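Local atomic coordinates of mandelate racemase/muconate lactonizing protein (Paenibacillus sp., PDB entry 3V5F), a protein that probably belongs to the enolase superfamily, whose members abstract the alpha proton of carboxylate substrates with magnesium stabilising the enolate, though its own substrate is not established. Residues Met205-Asn210 / Leu232-His237; Asp261-Ala266 / Val281-Ile286. The protein carries 1 engineered substitution. One frame throughout, in Å; residues are numbered along the deposited sequence. Where two conformers were deposited one is given.

Going from the N terminus, the strand carrying Met205-Asn210 runs into helix 214-223 and returns as the strand ending in Leu232-His237; interaction 1 closes this loop as a beta-alpha-beta crossover. Interaction 2 opens only afterwards, where strand 258-261 gives way to Asp261-Ala266, and closes past helix 270-275 at Val281-Ile286. The two are therefore in series, neither nested nor crossed, with centres about 12 Å apart on neighbouring parallel strands of the barrel. They meet at one magnesium ion, to which interaction 1 gives Asp207 and Glu233 and interaction 2 gives Glu263. A probable hydrogen bond from Gln283 NE2 to Glu233 OE1, 2.9 Å, also joins them.

Interaction 1: Met205-Asn210 / Leu232-His237; sequences MIDANN and LEAAFH. Engineered in segment 232-237: Ala234 (natural residue Glu). With MG (magnesium ion), chain B.
Ile206 and Asp207 pair in parallel with Leu232 and Glu233: Glu233 N donates to Ile206 O at 2.8 Å, Ala208 N donates to Glu233 O at 3.2 Å, and past the strand ends Asn210 N reaches Ala234 O at 2.7 Å. That third bond continues the pairing into the loops that follow both strands. Ala234, an engineered residue replacing Glu, has its methyl against Asp207 OD1.

Ile206 and Leu232 share one face of the sheet, where CG1 of Ile206 lies 3.8 Å from CD1 of Leu232. On the other face stand the two acids. Both place CG anti to the backbone N (chi1 173° for Asp207, 164° for Glu233), and the longer glutamate stays extended beyond CG, bringing its carboxylate over that of Asp207. The planes are stacked, 26° apart, with Asp207 OD2 and Glu233 OE2 3.3 Å from each other. Each of those oxygens binds the magnesium ion at 2.3 Å, and Glu263 and three waters complete its six ligands. Asp207 OD1 takes the backbone N of Asn209 from above the carboxylate plane at 3.0 Å, forming an Asx turn, and also receives a bond from a metal-bound water.

Lys170 bonds to Asp207 OD2, while Lys168 and Trp231, with Gln283, hold Glu233 OE1. The close approach of two acidic oxygens is thus explained by the cation they share: metal and lysines probably offset their mutual repulsion, and the Asx turn together with the grip on Glu233 OE1 should limit rotation of both carboxylates, presenting preset ligands to the magnesium.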
loop_
_atom_site.group_PDB
_atom_site.type_symbol
_atom_site.label_atom_id
_atom_site.label_comp_id
_atom_site.label_asym_id
_atom_site.label_seq_id
_atom_site.Cartn_x
_atom_site.Cartn_y
_atom_site.Cartn_z
ATOM N N MET A 205 6.118 3.935 13.259
ATOM C CA MET A 205 6.848 4.392 12.095
ATOM C C MET A 205 6.719 5.921 12.010
ATOM O O MET A 205 5.711 6.489 12.425
ATOM C CB MET A 205 6.275 3.737 10.833
ATOM C CG MET A 205 6.560 2.233 10.693
ATOM S SD MET A 205 5.813 1.126 11.929
ATOM C CE MET A 205 4.121 1.031 11.385
ATOM N N ILE A 206 7.738 6.598 11.498
ATOM C CA ILE A 206 7.593 8.023 11.238
ATOM C C ILE A 206 7.915 8.309 9.786
ATOM O O ILE A 206 8.827 7.719 9.216
ATOM C CB ILE A 206 8.392 8.902 12.213
ATOM C CG1 ILE A 206 9.892 8.599 12.142
ATOM C CG2 ILE A 206 7.859 8.737 13.627
ATOM C CD1 ILE A 206 10.701 9.441 13.117
ATOM N N ASP A 207 7.128 9.186 9.183
ATOM C CA ASP A 207 7.271 9.500 7.778
ATOM C C ASP A 207 7.332 11.024 7.643
ATOM O O ASP A 207 6.372 11.710 7.976
ATOM C CB ASP A 207 6.072 8.924 7.038
ATOM C CG ASP A 207 6.012 9.335 5.578
ATOM O OD1 ASP A 207 6.967 9.935 5.025
ATOM O OD2 ASP A 207 4.968 9.055 4.976
ATOM N N ALA A 208 8.469 11.548 7.184
ATOM C CA ALA A 208 8.692 13.004 7.146
ATOM C C ALA A 208 8.361 13.617 5.790
ATOM O O ALA A 208 8.458 14.832 5.614
ATOM C CB ALA A 208 10.146 13.327 7.521
ATOM N N ASN A 209 7.967 12.783 4.836
ATOM C CA ASN A 209 7.786 13.231 3.463
ATOM C C ASN A 209 8.897 14.187 3.016
ATOM O O ASN A 209 8.620 15.238 2.450
ATOM C CB ASN A 209 6.419 13.884 3.271
ATOM C CG ASN A 209 5.283 12.864 3.294
ATOM O OD1 ASN A 209 4.656 12.637 4.326
ATOM N ND2 ASN A 209 5.032 12.245 2.162
ATOM N N ASN A 210 10.138 13.817 3.316
ATOM C CA ASN A 210 11.325 14.547 2.850
ATOM C C ASN A 210 11.539 15.929 3.453
ATOM O O ASN A 210 12.421 16.676 3.011
ATOM C CB ASN A 210 11.343 14.606 1.317
ATOM C CG ASN A 210 11.497 13.231 0.699
ATOM O OD1 ASN A 210 12.051 12.322 1.326
ATOM N ND2 ASN A 210 11.013 13.067 -0.531
ATOM N N LEU A 232 11.997 4.632 9.898
ATOM C CA LEU A 232 12.005 6.031 9.521
ATOM C C LEU A 232 11.885 6.064 8.004
ATOM O O LEU A 232 12.679 5.465 7.279
ATOM C CB LEU A 232 13.330 6.653 9.934
ATOM C CG LEU A 232 13.704 7.983 9.300
ATOM C CD1 LEU A 232 12.722 9.084 9.694
ATOM C CD2 LEU A 232 15.119 8.321 9.725
ATOM N N GLU A 233 10.878 6.768 7.528
ATOM C CA GLU A 233 10.531 6.749 6.129
ATOM C C GLU A 233 10.667 8.158 5.571
ATOM O O GLU A 233 10.220 9.122 6.196
ATOM C CB GLU A 233 9.096 6.256 6.025
ATOM C CG GLU A 233 8.401 6.506 4.737
ATOM C CD GLU A 233 7.049 5.799 4.708
ATOM O OE1 GLU A 233 6.816 4.851 5.514
ATOM O OE2 GLU A 233 6.221 6.192 3.871
ATOM N N ALA A 234 11.323 8.286 4.419
ATOM C CA ALA A 234 11.376 9.575 3.720
ATOM C C ALA A 234 11.841 10.713 4.621
ATOM O O ALA A 234 11.217 11.773 4.661
ATOM C CB ALA A 234 10.006 9.911 3.132
ATOM N N ALA A 235 12.914 10.491 5.364
ATOM C CA ALA A 235 13.479 11.562 6.179
ATOM C C ALA A 235 13.835 12.744 5.268
ATOM O O ALA A 235 13.548 13.898 5.581
ATOM C CB ALA A 235 14.707 11.068 6.906
ATOM N N PHE A 236 14.442 12.419 4.130
ATOM C CA PHE A 236 14.889 13.391 3.129
ATOM C C PHE A 236 15.013 12.610 1.835
ATOM O O PHE A 236 15.096 11.372 1.856
ATOM C CB PHE A 236 16.239 14.014 3.517
ATOM C CG PHE A 236 17.212 13.031 4.104
ATOM C CD1 PHE A 236 17.467 13.019 5.462
ATOM C CD2 PHE A 236 17.850 12.099 3.301
ATOM C CE1 PHE A 236 18.347 12.105 6.009
ATOM C CE2 PHE A 236 18.736 11.184 3.840
ATOM C CZ PHE A 236 18.982 11.183 5.192
ATOM N N HIS A 237 15.001 13.303 0.705
ATOM C CA HIS A 237 15.065 12.596 -0.561
ATOM C C HIS A 237 16.270 11.672 -0.562
ATOM O O HIS A 237 17.343 12.060 -0.133
ATOM C CB HIS A 237 15.119 13.545 -1.752
ATOM C CG HIS A 237 15.016 12.835 -3.061
ATOM N ND1 HIS A 237 13.862 12.199 -3.469
ATOM C CD2 HIS A 237 15.928 12.627 -4.041
ATOM C CE1 HIS A 237 14.068 11.630 -4.643
ATOM N NE2 HIS A 237 15.311 11.881 -5.015
HETATM MG MG MG B . 5.205 8.048 2.948
HETATM O O HOH W 1 6.841 9.521 2.421
HETATM O O HOH W 2 3.695 9.305 1.494
HETATM O O HOH W 3 14.400 16.485 0.686
HETATM O O HOH W 4 3.417 6.524 3.200
#

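Interaction 2: Asp261-Ala266 / Val281-Ile286; sequences DGEGLA and VLQYDI. With MG (magnesium ion), chain C; MG (magnesium ion), chain B.
Glu263 and Gln283 lay their flat end groups one over the other, carboxylate and amide planes only 9° apart. Their stems meet lower down, with Glu263 CG 3.9 Å from Gln283 CB. Each side chain has CG anti to its own carbonyl carbon and then runs extended, which carries the two polar ends the same way, toward the metal side. One water bridges them, giving a bond to Gln283 OE1 at 2.8 Å and a weak one to Glu263 OE1. The carboxylate oxygen Glu263 OE1 binds magnesium at 2.4 Å, and Glu263 OE2 lies 2.7 Å from a water on the same ion and probably accepts from it; the bond to Glu233 places the Gln283 amide.

Tyr284 takes another course. Its ring atom CE1 lies 4.2 Å from Ala266 CB, and Gly262 O lies near CD1, while helices 270-275 and 291-303 pack against this side chain. Gly262, at phi 132°, lies against Gln283, their CA atoms 4.4 Å apart.

The backbones are joined by Asp261 N to Val281 O at 3.0 Å, plus a weak return bond from Gln283 N to Asp261 O. Asp261 OD1 binds a second magnesium at 2.1 Å and takes Gly262 N through its anti lone pair; Glu238 shares this ion and Tyr243 bonds to OD2.

Metal ligands at the C-terminal ends of successive parallel strands are characteristic of the enolase-superfamily barrel, where Asp207, Glu233 and Glu263 are consistent with the carboxylate triad that usually holds the magnesium.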
loop_
_atom_site.group_PDB
_atom_site.type_symbol
_atom_site.label_atom_id
_atom_site.label_comp_id
_atom_site.label_asym_id
_atom_site.label_seq_id
_atom_site.Cartn_x
_atom_site.Cartn_y
_atom_site.Cartn_z
ATOM N N ASP A 261 12.186 3.641 2.198
ATOM C CA ASP A 261 12.095 4.645 1.147
ATOM C C ASP A 261 11.602 4.000 -0.151
ATOM O O ASP A 261 11.499 2.774 -0.237
ATOM C CB ASP A 261 13.459 5.318 0.965
ATOM C CG ASP A 261 13.334 6.803 0.658
ATOM O OD1 ASP A 261 12.416 7.164 -0.107
ATOM O OD2 ASP A 261 14.126 7.609 1.198
ATOM N N GLY A 262 11.271 4.813 -1.149
ATOM C CA GLY A 262 10.861 4.267 -2.431
ATOM C C GLY A 262 9.595 4.822 -3.059
ATOM O O GLY A 262 9.298 4.511 -4.212
ATOM N N GLU A 263 8.844 5.638 -2.324
ATOM C CA GLU A 263 7.597 6.187 -2.844
ATOM C C GLU A 263 7.855 7.309 -3.846
ATOM O O GLU A 263 8.927 7.931 -3.845
ATOM C CB GLU A 263 6.735 6.733 -1.707
ATOM C CG GLU A 263 6.297 5.663 -0.726
ATOM C CD GLU A 263 5.818 6.250 0.595
ATOM O OE1 GLU A 263 6.255 7.375 0.934
ATOM O OE2 GLU A 263 5.011 5.583 1.285
ATOM N N GLY A 264 6.854 7.570 -4.682
ATOM C CA GLY A 264 6.882 8.707 -5.586
ATOM C C GLY A 264 7.944 8.561 -6.652
ATOM O O GLY A 264 8.283 7.449 -7.068
ATOM N N LEU A 265 8.483 9.685 -7.098
ATOM C CA LEU A 265 9.544 9.650 -8.090
ATOM C C LEU A 265 10.837 9.225 -7.386
ATOM O O LEU A 265 11.546 10.055 -6.822
ATOM C CB LEU A 265 9.703 11.034 -8.729
ATOM C CG LEU A 265 8.449 11.719 -9.296
ATOM C CD1 LEU A 265 8.642 13.244 -9.440
ATOM C CD2 LEU A 265 8.031 11.089 -10.624
ATOM N N ALA A 266 11.136 7.933 -7.400
ATOM C CA ALA A 266 12.271 7.424 -6.643
ATOM C C ALA A 266 13.564 7.521 -7.435
ATOM O O ALA A 266 13.542 7.538 -8.668
ATOM C CB ALA A 266 12.028 5.997 -6.237
ATOM N N VAL A 281 13.997 -1.025 3.719
ATOM C CA VAL A 281 12.609 -1.307 3.328
ATOM C C VAL A 281 12.255 -0.541 2.052
ATOM O O VAL A 281 12.388 0.676 2.005
ATOM C CB VAL A 281 11.616 -0.910 4.467
ATOM C CG1 VAL A 281 10.166 -1.161 4.060
ATOM C CG2 VAL A 281 11.941 -1.647 5.753
ATOM N N LEU A 282 11.817 -1.257 1.020
ATOM C CA LEU A 282 11.479 -0.659 -0.260
ATOM C C LEU A 282 9.975 -0.441 -0.388
ATOM O O LEU A 282 9.187 -1.313 -0.055
ATOM C CB LEU A 282 11.994 -1.528 -1.420
ATOM C CG LEU A 282 13.506 -1.468 -1.691
ATOM C CD1 LEU A 282 13.949 -0.026 -1.916
ATOM C CD2 LEU A 282 14.292 -2.068 -0.557
ATOM N N GLN A 283 9.577 0.722 -0.889
ATOM C CA GLN A 283 8.185 1.125 -0.795
ATOM C C GLN A 283 7.484 1.507 -2.093
ATOM O O GLN A 283 6.591 2.359 -2.086
ATOM C CB GLN A 283 8.055 2.274 0.210
ATOM C CG GLN A 283 8.525 1.903 1.587
ATOM C CD GLN A 283 8.264 3.006 2.575
ATOM O OE1 GLN A 283 8.793 4.099 2.438
ATOM N NE2 GLN A 283 7.430 2.732 3.570
ATOM N N TYR A 284 7.849 0.873 -3.196
ATOM C CA TYR A 284 7.150 1.115 -4.455
ATOM C C TYR A 284 5.634 0.882 -4.331
ATOM O O TYR A 284 5.178 0.014 -3.582
ATOM C CB TYR A 284 7.771 0.255 -5.581
ATOM C CG TYR A 284 9.259 0.532 -5.712
ATOM C CD1 TYR A 284 9.724 1.638 -6.423
ATOM C CD2 TYR A 284 10.191 -0.283 -5.085
ATOM C CE1 TYR A 284 11.088 1.914 -6.518
ATOM C CE2 TYR A 284 11.544 -0.024 -5.181
ATOM C CZ TYR A 284 11.987 1.073 -5.888
ATOM O OH TYR A 284 13.340 1.319 -5.965
ATOM N N ASP A 285 4.869 1.664 -5.080
ATOM C CA ASP A 285 3.410 1.628 -5.020
ATOM C C ASP A 285 2.818 0.318 -5.526
ATOM O O ASP A 285 3.298 -0.252 -6.512
ATOM C CB ASP A 285 2.840 2.791 -5.837
ATOM C CG ASP A 285 1.339 2.941 -5.670
ATOM O OD1 ASP A 285 0.903 3.441 -4.607
ATOM O OD2 ASP A 285 0.598 2.573 -6.605
ATOM N N ILE A 286 1.743 -0.123 -4.874
ATOM C CA ILE A 286 1.072 -1.393 -5.178
ATOM C C ILE A 286 0.216 -1.342 -6.456
ATOM O O ILE A 286 -0.134 -2.375 -7.023
ATOM C CB ILE A 286 0.202 -1.843 -3.961
ATOM C CG1 ILE A 286 -0.372 -3.254 -4.161
ATOM C CG2 ILE A 286 -0.901 -0.805 -3.671
ATOM C CD1 ILE A 286 0.687 -4.322 -4.270
HETATM MG MG MG C . 12.021 8.926 -1.226
HETATM MG MG MG B . 5.205 8.048 2.948
HETATM O O HOH W 5 12.812 10.038 0.495
HETATM O O HOH W 6 8.874 6.472 0.927
HETATM O O HOH W 4 3.417 6.524 3.200
HETATM O O HOH W 1 6.841 9.521 2.421
HETATM O O HOH W 2 3.695 9.305 1.494
HETATM O O HOH W 7 11.641 10.769 -2.373
#